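Pyocin-S2 (Pseudomonas aeruginosa, PDB 5ODW) kills sensitive cells by breaking down chromosomal DNA and blocking lipid synthesis, this chain being its N-terminal helical part, which probably serves receptor binding rather than cleavage. Local coordinates at residues Asp101-Val106 / Gln184-Lys189; Ala112-Leu117 / Ala174-Leu179; Glu67-Leu72 / Ser168-Lys173; Asp132-Ser137 / Ser161-Ala166. All coordinates share one frame; numbering follows the deposited sequence.

All four contacts use helix 153-204, whose partners come from three other helices and the start of a fourth. Along the chain, contact 3 takes the earliest partner segment, followed by those of contacts 1, 2 and 4. Contacts 1 and 2 both pair it with helix 96-121, their centres about 15 Å apart; contact 2 is nested within contact 1, and contact 3 crosses both. Contact 3, about 10 Å from contact 2 between centres, brings in the junction of helices 47-70 and 72-86. Contact 4 adds helix 133-148, its centre about 34 Å from that of contact 1, nested inside the other three. The result is an elongated domain whose last helix ties together those before it.

Contact 1: residues Asp101-Val106 / Gln184-Lys189; sequences DEKSIV and QELENK
Glu102 and Leu186 meet where helices 96-121 and 153-204 run side by side as an antiparallel pair, the axes of the two short segments passing 9.7 Å apart at 164°. The extended chain of Glu102 crosses the leucine at about a right angle, so that its carboxylate atom OE1 lies 3.5 Å from Leu186 CD2. That acid is buried, and a long, weak ion pair with Lys84 on helix 72-86 may partly balance its charge. Next along the helix, Lys103 offers its backbone and the root of its side chain: its CA is 3.6 Å from Leu186 CD1, and its CB is 4.0 Å from the same methyl. Farther out, CE of Lys103 comes within 4.0 Å of Glu187 OE1, yet NZ forms its salt bridge with Asp107, one turn along its own helix, and the charge of Glu187 is only a more distant neighbour. Leu186 thus lies over the helix with its two methyls divided, CD2 to Glu102 and CD1 to Lys103 and Val106. Val106, one turn beyond Glu102, also rests on Leu179, Thr182 and Ser183. Reaching tip to tip toward the leucine, Val106 CG2 stands 3.8 Å from Leu186 CD1.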
loop_
_atom_site.group_PDB
_atom_site.type_symbol
_atom_site.label_atom_id
_atom_site.label_comp_id
_atom_site.label_asym_id
_atom_site.label_seq_id
_atom_site.Cartn_x
_atom_site.Cartn_y
_atom_site.Cartn_z
ATOM N N ASP C 101 53.504 41.443 -30.039
ATOM C CA ASP C 101 53.112 40.078 -30.388
ATOM C C ASP C 101 52.577 39.349 -29.150
ATOM O O ASP C 101 51.545 38.685 -29.234
ATOM C CB ASP C 101 54.288 39.305 -31.018
ATOM C CG ASP C 101 54.582 39.602 -32.479
ATOM O OD1 ASP C 101 53.637 39.954 -33.219
ATOM O OD2 ASP C 101 55.747 39.432 -32.894
ATOM N N GLU C 102 53.272 39.511 -28.002
ATOM C CA GLU C 102 52.949 38.944 -26.683
ATOM C C GLU C 102 51.625 39.495 -26.175
ATOM O O GLU C 102 50.832 38.725 -25.647
ATOM C CB GLU C 102 54.060 39.289 -25.687
ATOM C CG GLU C 102 54.161 38.423 -24.445
ATOM C CD GLU C 102 55.400 38.741 -23.620
ATOM O OE1 GLU C 102 55.889 39.894 -23.687
ATOM O OE2 GLU C 102 55.890 37.833 -22.912
ATOM N N LYS C 103 51.380 40.821 -26.333
ATOM C CA LYS C 103 50.128 41.417 -25.884
ATOM C C LYS C 103 48.940 40.749 -26.568
ATOM O O LYS C 103 48.009 40.342 -25.867
ATOM C CB LYS C 103 50.097 42.951 -26.037
ATOM C CG LYS C 103 48.934 43.596 -25.253
ATOM C CD LYS C 103 48.821 45.093 -25.475
ATOM C CE LYS C 103 47.411 45.604 -25.299
ATOM N NZ LYS C 103 46.594 45.428 -26.529
ATOM N N SER C 104 49.021 40.511 -27.871
ATOM C CA SER C 104 47.907 39.929 -28.609
ATOM C C SER C 104 47.524 38.568 -28.055
ATOM O O SER C 104 46.347 38.246 -27.944
ATOM C CB SER C 104 48.287 39.798 -30.077
ATOM O OG SER C 104 49.051 40.917 -30.481
ATOM N N ILE C 105 48.525 37.770 -27.719
ATOM C CA ILE C 105 48.314 36.448 -27.110
ATOM C C ILE C 105 47.479 36.573 -25.810
ATOM O O ILE C 105 46.494 35.846 -25.657
ATOM C CB ILE C 105 49.668 35.695 -26.895
ATOM C CG1 ILE C 105 50.236 35.162 -28.220
ATOM C CG2 ILE C 105 49.567 34.570 -25.832
ATOM C CD1 ILE C 105 51.750 35.143 -28.274
ATOM N N VAL C 106 47.881 37.503 -24.903
ATOM C CA VAL C 106 47.238 37.832 -23.620
ATOM C C VAL C 106 45.767 38.259 -23.860
ATOM O O VAL C 106 44.863 37.731 -23.196
ATOM C CB VAL C 106 48.065 38.891 -22.825
ATOM C CG1 VAL C 106 47.252 39.513 -21.684
ATOM C CG2 VAL C 106 49.377 38.295 -22.298
ATOM N N GLN C 184 47.828 45.388 -19.267
ATOM C CA GLN C 184 48.125 46.777 -18.915
ATOM C C GLN C 184 49.637 47.017 -18.852
ATOM O O GLN C 184 50.150 47.916 -19.517
ATOM C CB GLN C 184 47.450 47.175 -17.597
ATOM C CG GLN C 184 46.131 47.933 -17.799
ATOM C CD GLN C 184 46.256 49.366 -18.316
ATOM O OE1 GLN C 184 45.293 49.935 -18.848
ATOM N NE2 GLN C 184 47.412 50.012 -18.138
ATOM N N GLU C 185 50.349 46.164 -18.114
ATOM C CA GLU C 185 51.799 46.213 -17.987
ATOM C C GLU C 185 52.488 46.148 -19.368
ATOM O O GLU C 185 53.489 46.841 -19.580
ATOM C CB GLU C 185 52.281 45.060 -17.091
ATOM C CG GLU C 185 52.032 45.280 -15.604
ATOM C CD GLU C 185 51.848 44.041 -14.741
ATOM O OE1 GLU C 185 52.234 42.930 -15.176
ATOM O OE2 GLU C 185 51.320 44.188 -13.615
ATOM N N LEU C 186 51.937 45.342 -20.309
ATOM C CA LEU C 186 52.502 45.187 -21.652
ATOM C C LEU C 186 52.520 46.512 -22.441
ATOM O O LEU C 186 53.569 46.825 -23.025
ATOM C CB LEU C 186 51.853 44.040 -22.455
ATOM C CG LEU C 186 52.155 42.609 -21.951
ATOM C CD1 LEU C 186 51.097 41.638 -22.395
ATOM C CD2 LEU C 186 53.521 42.117 -22.373
ATOM N N GLU C 187 51.411 47.242 -22.456
ATOM C CA GLU C 187 51.338 48.526 -23.142
ATOM C C GLU C 187 52.291 49.529 -22.499
ATOM O O GLU C 187 52.873 50.369 -23.175
ATOM C CB GLU C 187 49.904 49.058 -23.210
ATOM C CG GLU C 187 49.176 49.112 -21.882
ATOM C CD GLU C 187 47.672 49.101 -22.058
ATOM O OE1 GLU C 187 47.213 48.966 -23.210
ATOM O OE2 GLU C 187 46.948 49.221 -21.048
ATOM N N ASN C 188 52.438 49.449 -21.180
ATOM C CA ASN C 188 53.325 50.362 -20.478
ATOM C C ASN C 188 54.745 50.197 -20.995
ATOM O O ASN C 188 55.431 51.182 -21.247
ATOM C CB ASN C 188 53.333 50.048 -18.981
ATOM C CG ASN C 188 52.042 50.427 -18.290
ATOM O OD1 ASN C 188 51.096 50.894 -18.921
ATOM N ND2 ASN C 188 51.999 50.226 -16.981
ATOM N N LYS C 189 55.186 48.953 -21.152
ATOM C CA LYS C 189 56.515 48.696 -21.673
ATOM C C LYS C 189 56.601 49.198 -23.107
ATOM O O LYS C 189 57.573 49.836 -23.495
ATOM C CB LYS C 189 56.825 47.203 -21.632
ATOM C CG LYS C 189 57.132 46.653 -20.250
ATOM C CD LYS C 189 57.521 45.188 -20.343
ATOM C CE LYS C 189 57.787 44.584 -18.975
ATOM N NZ LYS C 189 58.150 43.143 -19.076
#

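Contact 2: residues Ala112-Leu117 / Ala174-Leu179; sequences AKAKSL and AQIAIL
Ile176 reaches between Lys113, Ala114 and Leu117 in a second antiparallel packing of helices 96-121 and 153-204, with the segment axes 9.8 Å apart at an angle of 158°. Its conformation explains the fit. With CG1 set opposite the carbonyl carbon (chi1 -63°) and the chain extended from there, Ile176 CD1 is carried out to the facing helix, where it lies 3.8 Å from CA of Ala114 and 3.7 Å from CD2 of Leu117. The inner part of the same branch runs by Lys113, whose CB is 4.1 Å from Ile176 CG1. Leu117 comes from the following turn with CG on the far side of CB from its own nitrogen, and its side chain slants across the isoleucine tip.

Lys113 supplies the other flank. Its aliphatic stem is extended as far as CE, and the turn at the last bond (chi4 -61°) lays CE and the ammonium alongside the Gln175 amide. Lower on the stem, Lys113 CD rests 3.8 Å from Gln175 CB and 4.1 Å from Leu179 CD1, and the two polar side chains pass at about a right angle. The lysine also has a long, weak ion pair with Glu79 of helix 72-86, the helix that Gln175 touches as well, so a third helix borders this side. Behind the interface, Ser116 folds back on its own helix: Ala112 O accepts from Ser116 N and, on the opposite face of the carbonyl plane, from Ser116 OG at 2.7 Å.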
loop_
_atom_site.group_PDB
_atom_site.type_symbol
_atom_site.label_atom_id
_atom_site.label_comp_id
_atom_site.label_asym_id
_atom_site.label_seq_id
_atom_site.Cartn_x
_atom_site.Cartn_y
_atom_site.Cartn_z
ATOM N N ALA C 112 39.050 34.687 -25.110
ATOM C CA ALA C 112 38.606 33.298 -25.130
ATOM C C ALA C 112 37.966 32.938 -23.799
ATOM O O ALA C 112 36.953 32.250 -23.741
ATOM C CB ALA C 112 39.780 32.379 -25.417
ATOM N N LYS C 113 38.585 33.411 -22.729
ATOM C CA LYS C 113 38.107 33.198 -21.361
ATOM C C LYS C 113 36.841 33.989 -21.098
ATOM O O LYS C 113 35.942 33.512 -20.395
ATOM C CB LYS C 113 39.203 33.520 -20.334
ATOM C CG LYS C 113 40.335 32.514 -20.419
ATOM C CD LYS C 113 41.294 32.542 -19.261
ATOM C CE LYS C 113 42.329 31.450 -19.415
ATOM N NZ LYS C 113 41.707 30.099 -19.425
ATOM N N ALA C 114 36.766 35.184 -21.695
ATOM C CA ALA C 114 35.608 36.066 -21.621
ATOM C C ALA C 114 34.371 35.395 -22.276
ATOM O O ALA C 114 33.280 35.423 -21.696
ATOM C CB ALA C 114 35.928 37.386 -22.316
ATOM N N LYS C 115 34.570 34.773 -23.468
ATOM C CA LYS C 115 33.545 34.071 -24.251
ATOM C C LYS C 115 33.020 32.903 -23.441
ATOM O O LYS C 115 31.801 32.781 -23.288
ATOM C CB LYS C 115 34.147 33.568 -25.575
ATOM C CG LYS C 115 33.119 33.192 -26.610
ATOM C CD LYS C 115 33.429 33.880 -27.911
ATOM C CE LYS C 115 32.578 33.374 -29.044
ATOM N NZ LYS C 115 33.071 33.865 -30.364
ATOM N N SER C 116 33.956 32.062 -22.893
ATOM C CA SER C 116 33.685 30.888 -22.054
ATOM C C SER C 116 32.890 31.291 -20.811
ATOM O O SER C 116 31.888 30.642 -20.520
ATOM C CB SER C 116 34.982 30.201 -21.638
ATOM O OG SER C 116 35.846 29.969 -22.734
ATOM N N LEU C 117 33.317 32.379 -20.103
ATOM C CA LEU C 117 32.657 32.919 -18.908
ATOM C C LEU C 117 31.263 33.432 -19.259
ATOM O O LEU C 117 30.325 33.169 -18.500
ATOM C CB LEU C 117 33.512 34.032 -18.256
ATOM C CG LEU C 117 32.930 34.783 -17.055
ATOM C CD1 LEU C 117 32.928 33.930 -15.807
ATOM C CD2 LEU C 117 33.713 36.025 -16.781
ATOM N N ALA C 174 38.462 35.406 -12.389
ATOM C CA ALA C 174 39.737 35.768 -11.762
ATOM C C ALA C 174 40.902 35.808 -12.763
ATOM O O ALA C 174 41.798 36.648 -12.618
ATOM C CB ALA C 174 40.053 34.798 -10.643
ATOM N N GLN C 175 40.893 34.891 -13.763
ATOM C CA GLN C 175 41.911 34.803 -14.815
ATOM C C GLN C 175 41.906 36.037 -15.703
ATOM O O GLN C 175 42.976 36.480 -16.120
ATOM C CB GLN C 175 41.743 33.534 -15.658
ATOM C CG GLN C 175 42.318 32.288 -14.990
ATOM C CD GLN C 175 42.289 31.071 -15.871
ATOM O OE1 GLN C 175 43.310 30.437 -16.110
ATOM N NE2 GLN C 175 41.117 30.680 -16.337
ATOM N N ILE C 176 40.701 36.598 -15.983
ATOM C CA ILE C 176 40.520 37.820 -16.783
ATOM C C ILE C 176 41.167 39.009 -16.044
ATOM O O ILE C 176 41.847 39.814 -16.679
ATOM C CB ILE C 176 39.031 38.057 -17.194
ATOM C CG1 ILE C 176 38.525 36.904 -18.093
ATOM C CG2 ILE C 176 38.879 39.404 -17.931
ATOM C CD1 ILE C 176 37.087 36.724 -18.164
ATOM N N ALA C 177 41.010 39.065 -14.701
ATOM C CA ALA C 177 41.610 40.085 -13.838
ATOM C C ALA C 177 43.138 40.034 -13.943
ATOM O O ALA C 177 43.779 41.087 -14.067
ATOM C CB ALA C 177 41.175 39.871 -12.397
ATOM N N ILE C 178 43.709 38.805 -13.935
ATOM C CA ILE C 178 45.154 38.548 -14.064
ATOM C C ILE C 178 45.647 38.998 -15.442
ATOM O O ILE C 178 46.711 39.612 -15.528
ATOM C CB ILE C 178 45.558 37.061 -13.763
ATOM C CG1 ILE C 178 45.168 36.633 -12.329
ATOM C CG2 ILE C 178 47.047 36.863 -14.010
ATOM C CD1 ILE C 178 45.468 35.219 -11.973
ATOM N N LEU C 179 44.878 38.680 -16.507
ATOM C CA LEU C 179 45.223 39.023 -17.886
ATOM C C LEU C 179 45.063 40.508 -18.176
ATOM O O LEU C 179 45.824 41.022 -18.983
ATOM C CB LEU C 179 44.470 38.161 -18.911
ATOM C CG LEU C 179 44.879 36.685 -18.965
ATOM C CD1 LEU C 179 43.758 35.820 -19.508
ATOM C CD2 LEU C 179 46.153 36.492 -19.766
#

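Contact 3: residues Glu67-Leu72 / Ser168-Lys173; sequences ELKKNL and SADIYK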
loop_
_atom_site.group_PDB
_atom_site.type_symbol
_atom_site.label_atom_id
_atom_site.label_comp_id
_atom_site.label_asym_id
_atom_site.label_seq_id
_atom_site.Cartn_x
_atom_site.Cartn_y
_atom_site.Cartn_z
ATOM N N GLU C 67 42.912 24.175 -5.095
ATOM C CA GLU C 67 44.319 23.919 -5.434
ATOM C C GLU C 67 44.761 24.876 -6.567
ATOM O O GLU C 67 45.920 25.303 -6.632
ATOM C CB GLU C 67 44.516 22.439 -5.848
ATOM C CG GLU C 67 45.957 22.020 -6.159
ATOM C CD GLU C 67 46.240 20.573 -6.528
ATOM O OE1 GLU C 67 45.284 19.765 -6.605
ATOM O OE2 GLU C 67 47.434 20.245 -6.734
ATOM N N LEU C 68 43.791 25.207 -7.440
ATOM C CA LEU C 68 43.899 26.041 -8.626
ATOM C C LEU C 68 43.802 27.542 -8.296
ATOM O O LEU C 68 44.576 28.323 -8.850
ATOM C CB LEU C 68 42.836 25.578 -9.628
ATOM C CG LEU C 68 42.816 26.186 -11.008
ATOM C CD1 LEU C 68 44.058 25.825 -11.816
ATOM C CD2 LEU C 68 41.572 25.751 -11.737
ATOM N N LYS C 69 42.921 27.918 -7.376
ATOM C CA LYS C 69 42.842 29.304 -6.926
ATOM C C LYS C 69 44.131 29.681 -6.176
ATOM O O LYS C 69 44.647 30.783 -6.323
ATOM C CB LYS C 69 41.607 29.537 -6.058
ATOM C CG LYS C 69 41.012 30.923 -6.234
ATOM C CD LYS C 69 39.678 31.073 -5.522
ATOM C CE LYS C 69 39.860 31.260 -4.025
ATOM N NZ LYS C 69 38.594 31.679 -3.365
ATOM N N LYS C 70 44.630 28.755 -5.358
ATOM C CA LYS C 70 45.874 28.925 -4.609
ATOM C C LYS C 70 46.967 29.457 -5.566
ATOM O O LYS C 70 47.478 30.564 -5.349
ATOM C CB LYS C 70 46.334 27.580 -4.014
ATOM C CG LYS C 70 45.862 27.315 -2.595
ATOM C CD LYS C 70 46.695 26.206 -1.936
ATOM C CE LYS C 70 46.185 25.795 -0.569
ATOM N NZ LYS C 70 47.154 24.925 0.162
ATOM N N ASN C 71 47.236 28.726 -6.648
ATOM C CA ASN C 71 48.283 29.053 -7.624
ATOM C C ASN C 71 47.799 29.518 -8.998
ATOM O O ASN C 71 48.360 29.114 -10.008
ATOM C CB ASN C 71 49.179 27.835 -7.847
ATOM C CG ASN C 71 49.725 27.264 -6.560
ATOM O OD1 ASN C 71 50.140 27.997 -5.665
ATOM N ND2 ASN C 71 49.742 25.941 -6.467
ATOM N N LEU C 72 46.759 30.337 -9.051
ATOM C CA LEU C 72 46.192 30.761 -10.340
ATOM C C LEU C 72 47.104 31.717 -11.149
ATOM O O LEU C 72 47.063 31.670 -12.384
ATOM C CB LEU C 72 44.765 31.341 -10.192
ATOM C CG LEU C 72 43.850 31.185 -11.423
ATOM C CD1 LEU C 72 43.635 29.709 -11.803
ATOM C CD2 LEU C 72 42.550 31.895 -11.221
ATOM N N SER C 168 34.370 26.741 -12.608
ATOM C CA SER C 168 35.067 27.192 -13.822
ATOM C C SER C 168 34.806 28.681 -14.015
ATOM O O SER C 168 35.730 29.409 -14.356
ATOM C CB SER C 168 34.632 26.404 -15.051
ATOM O OG SER C 168 35.200 25.107 -15.004
ATOM N N ALA C 169 33.581 29.143 -13.715
ATOM C CA ALA C 169 33.205 30.551 -13.798
ATOM C C ALA C 169 33.933 31.384 -12.753
ATOM O O ALA C 169 34.238 32.534 -13.024
ATOM C CB ALA C 169 31.702 30.707 -13.627
ATOM N N ASP C 170 34.215 30.820 -11.573
ATOM C CA ASP C 170 34.949 31.541 -10.534
ATOM C C ASP C 170 36.405 31.801 -11.008
ATOM O O ASP C 170 36.886 32.939 -10.965
ATOM C CB ASP C 170 34.901 30.770 -9.189
ATOM C CG ASP C 170 35.427 31.563 -7.992
ATOM O OD1 ASP C 170 34.902 32.676 -7.731
ATOM O OD2 ASP C 170 36.350 31.063 -7.304
ATOM N N ILE C 171 37.059 30.740 -11.504
ATOM C CA ILE C 171 38.416 30.725 -12.044
ATOM C C ILE C 171 38.536 31.694 -13.251
ATOM O O ILE C 171 39.358 32.610 -13.200
ATOM C CB ILE C 171 38.855 29.254 -12.366
ATOM C CG1 ILE C 171 38.884 28.337 -11.100
ATOM C CG2 ILE C 171 40.177 29.196 -13.132
ATOM C CD1 ILE C 171 39.721 28.813 -9.861
ATOM N N TYR C 172 37.695 31.511 -14.300
ATOM C CA TYR C 172 37.649 32.357 -15.506
ATOM C C TYR C 172 37.536 33.857 -15.162
ATOM O O TYR C 172 38.292 34.644 -15.731
ATOM C CB TYR C 172 36.483 31.961 -16.435
ATOM C CG TYR C 172 36.611 30.655 -17.202
ATOM C CD1 TYR C 172 37.764 30.358 -17.928
ATOM C CD2 TYR C 172 35.513 29.811 -17.361
ATOM C CE1 TYR C 172 37.856 29.200 -18.701
ATOM C CE2 TYR C 172 35.593 28.649 -18.125
ATOM C CZ TYR C 172 36.766 28.344 -18.793
ATOM O OH TYR C 172 36.831 27.209 -19.567
ATOM N N LYS C 173 36.620 34.244 -14.219
ATOM C CA LYS C 173 36.410 35.625 -13.738
ATOM C C LYS C 173 37.715 36.212 -13.180
ATOM O O LYS C 173 38.027 37.370 -13.459
ATOM C CB LYS C 173 35.334 35.665 -12.624
ATOM C CG LYS C 173 34.019 36.366 -12.980
ATOM C CD LYS C 173 33.052 36.356 -11.779
ATOM C CE LYS C 173 31.593 36.621 -12.110
ATOM N NZ LYS C 173 30.672 36.009 -11.109
#
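Ile171 meets Leu68 and Leu72 because of two successive turns in its side chain: chi1 of -62° sets CG1 beside the backbone nitrogen, and chi2 of -54° then folds CD1 round instead of extending it. The branch left over, CG2, stands opposite the nitrogen. Leu68 directs its CG away from its own nitrogen (chi1 -174°), and Leu72 adopts a similar first torsion, so both leucines extend toward the isoleucine. Leu68 CD2 settles 3.8 Å from CG1 and 4.0 Å from CG2 of Ile171, straddling the fork at CB. Leu72 shares the CG2 branch, its CD1 lying 3.7 Å from Ile171 CG2, while its second methyl, CD2, approaches the backbone atom Ile171 O. The folded tip CD1 of Ile171 comes to 4.1 Å from Lys69 N, over the backbone just after Leu68.

Lys69 adds a looser polar margin. Bent at chi3, its chain slants past the acid, and Lys69 CD is 3.8 Å from Asp170 OD2; its ammonium remains beyond salt-bridge distance, though the opposite charges probably attract. On the segment's other face, Ser168 OG bonds to the backbone of Ile24 and Tyr172 OH weakly to that of Ile23, linking the long helix to the N-terminal part of the chain.

Asn71 leaves helical geometry between Leu68 and Leu72, which therefore belong to different helices. At this one-residue break the end of helix 47-70 and the start of helix 72-86 both pack on helix 153-204, forming an apolar cluster with a polar margin in an elongated bundle of helices.

Contact 4: residues Asp132-Ser137 / Ser161-Ala166; sequences DFPQKS and SELAKA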
loop_
_atom_site.group_PDB
_atom_site.type_symbol
_atom_site.label_atom_id
_atom_site.label_comp_id
_atom_site.label_asym_id
_atom_site.label_seq_id
_atom_site.Cartn_x
_atom_site.Cartn_y
_atom_site.Cartn_z
ATOM N N ASP C 132 24.629 31.171 -5.556
ATOM C CA ASP C 132 24.599 30.510 -4.258
ATOM C C ASP C 132 24.427 29.003 -4.355
ATOM O O ASP C 132 24.229 28.333 -3.350
ATOM C CB ASP C 132 23.454 31.091 -3.427
ATOM C CG ASP C 132 23.477 30.623 -1.987
ATOM O OD1 ASP C 132 24.523 30.108 -1.539
ATOM O OD2 ASP C 132 22.448 30.779 -1.298
ATOM N N PHE C 133 24.508 28.471 -5.567
ATOM C CA PHE C 133 24.313 27.044 -5.786
ATOM C C PHE C 133 25.292 26.136 -5.044
ATOM O O PHE C 133 24.889 25.099 -4.526
ATOM C CB PHE C 133 24.354 26.732 -7.281
ATOM C CG PHE C 133 24.474 25.270 -7.584
ATOM C CD1 PHE C 133 23.449 24.402 -7.272
ATOM C CD2 PHE C 133 25.610 24.767 -8.182
ATOM C CE1 PHE C 133 23.555 23.058 -7.549
ATOM C CE2 PHE C 133 25.723 23.424 -8.462
ATOM C CZ PHE C 133 24.695 22.568 -8.146
ATOM N N PRO C 134 26.573 26.519 -4.976
ATOM C CA PRO C 134 27.527 25.655 -4.276
ATOM C C PRO C 134 27.123 25.494 -2.821
ATOM O O PRO C 134 27.222 24.408 -2.263
ATOM C CB PRO C 134 28.832 26.437 -4.379
ATOM C CG PRO C 134 28.684 27.235 -5.623
ATOM C CD PRO C 134 27.239 27.625 -5.679
ATOM N N GLN C 135 26.672 26.580 -2.218
ATOM C CA GLN C 135 26.197 26.576 -0.830
ATOM C C GLN C 135 24.975 25.692 -0.652
ATOM O O GLN C 135 24.862 24.993 0.354
ATOM C CB GLN C 135 25.879 28.013 -0.354
ATOM C CG GLN C 135 27.090 28.947 -0.283
ATOM C CD GLN C 135 27.317 29.730 -1.557
ATOM O OE1 GLN C 135 26.719 30.789 -1.787
ATOM N NE2 GLN C 135 28.238 29.262 -2.385
ATOM N N LYS C 136 24.075 25.714 -1.651
ATOM C CA LYS C 136 22.771 25.051 -1.665
ATOM C C LYS C 136 22.743 23.635 -2.268
ATOM O O LYS C 136 21.783 22.911 -2.012
ATOM C CB LYS C 136 21.729 25.951 -2.360
ATOM C CG LYS C 136 21.491 27.290 -1.628
ATOM C CD LYS C 136 20.396 27.235 -0.550
ATOM C CE LYS C 136 20.427 28.440 0.358
ATOM N NZ LYS C 136 21.393 28.270 1.480
ATOM N N SER C 137 23.806 23.211 -2.984
ATOM C CA SER C 137 23.897 21.897 -3.651
ATOM C C SER C 137 23.634 20.667 -2.772
ATOM O O SER C 137 22.859 19.822 -3.203
ATOM C CB SER C 137 25.234 21.726 -4.369
ATOM O OG SER C 137 25.323 20.484 -5.052
ATOM N N SER C 161 28.311 18.303 -12.657
ATOM C CA SER C 161 28.484 19.047 -13.923
ATOM C C SER C 161 28.200 20.549 -13.729
ATOM O O SER C 161 28.949 21.379 -14.235
ATOM C CB SER C 161 27.592 18.483 -15.029
ATOM O OG SER C 161 27.929 17.138 -15.340
ATOM N N GLU C 162 27.147 20.880 -12.956
ATOM C CA GLU C 162 26.705 22.240 -12.617
ATOM C C GLU C 162 27.662 22.960 -11.654
ATOM O O GLU C 162 27.698 24.189 -11.657
ATOM C CB GLU C 162 25.269 22.222 -12.044
ATOM C CG GLU C 162 24.172 21.949 -13.068
ATOM C CD GLU C 162 23.957 23.007 -14.136
ATOM O OE1 GLU C 162 24.178 24.208 -13.852
ATOM O OE2 GLU C 162 23.549 22.630 -15.259
ATOM N N LEU C 163 28.412 22.210 -10.824
ATOM C CA LEU C 163 29.409 22.735 -9.890
ATOM C C LEU C 163 30.754 22.838 -10.588
ATOM O O LEU C 163 31.577 23.657 -10.191
ATOM C CB LEU C 163 29.526 21.857 -8.636
ATOM C CG LEU C 163 28.288 21.796 -7.738
ATOM C CD1 LEU C 163 28.479 20.802 -6.638
ATOM C CD2 LEU C 163 27.988 23.138 -7.119
ATOM N N ALA C 164 30.983 22.006 -11.634
ATOM C CA ALA C 164 32.202 22.059 -12.447
ATOM C C ALA C 164 32.166 23.415 -13.163
ATOM O O ALA C 164 33.146 24.153 -13.092
ATOM C CB ALA C 164 32.231 20.913 -13.460
ATOM N N LYS C 165 31.011 23.779 -13.721
ATOM C CA LYS C 165 30.804 25.087 -14.363
ATOM C C LYS C 165 30.878 26.290 -13.392
ATOM O O LYS C 165 31.467 27.313 -13.716
ATOM C CB LYS C 165 29.483 25.094 -15.128
ATOM C CG LYS C 165 29.511 24.268 -16.401
ATOM C CD LYS C 165 28.117 24.092 -16.970
ATOM C CE LYS C 165 28.144 23.346 -18.294
ATOM N NZ LYS C 165 28.527 24.223 -19.432
ATOM N N ALA C 166 30.262 26.158 -12.217
ATOM C CA ALA C 166 30.300 27.169 -11.146
ATOM C C ALA C 166 31.747 27.534 -10.742
ATOM O O ALA C 166 32.106 28.713 -10.639
ATOM C CB ALA C 166 29.534 26.652 -9.936
#
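Leu163 holds helix 153-204 against Phe133, Pro134 and Ser137 at the start of helix 133-148. Leu163 CB lies 4.1 Å from Phe133 CE2. CG of Leu163 stands opposite the carbonyl carbon (chi1 -65°), which sends the fork across to the other helix; it too lies by the Phe133 ring. From there Leu163 CD1 goes to Ser137, 3.5 Å from its OG; that hydroxyl is also hydrogen-bonded to Tyr54 and His159. Leu163 CD2 goes to the first turn of the helix, 3.8 Å from CA of Pro134. It also overlaps the Phe133 ring more closely than carbons can sit, so the spacing of CG and CD2 there is doubtful; as modelled, the two side chains cross at about a right angle.

Phe133 reaches beyond the leucine to Glu162, its CE2 being 3.8 Å from Glu162 CB. The acid then bends away at chi2, and its carboxylate forms salt bridges with Arg158 and Arg123. At the other side Pro134 CG faces Ala166 CB at 4.4 Å. The segment axes run roughly antiparallel, at 151° and 10.6 Å. Since helices 133-148 and 153-204 follow each other through a short link, this is the packing of an antiparallel alpha-helical hairpin.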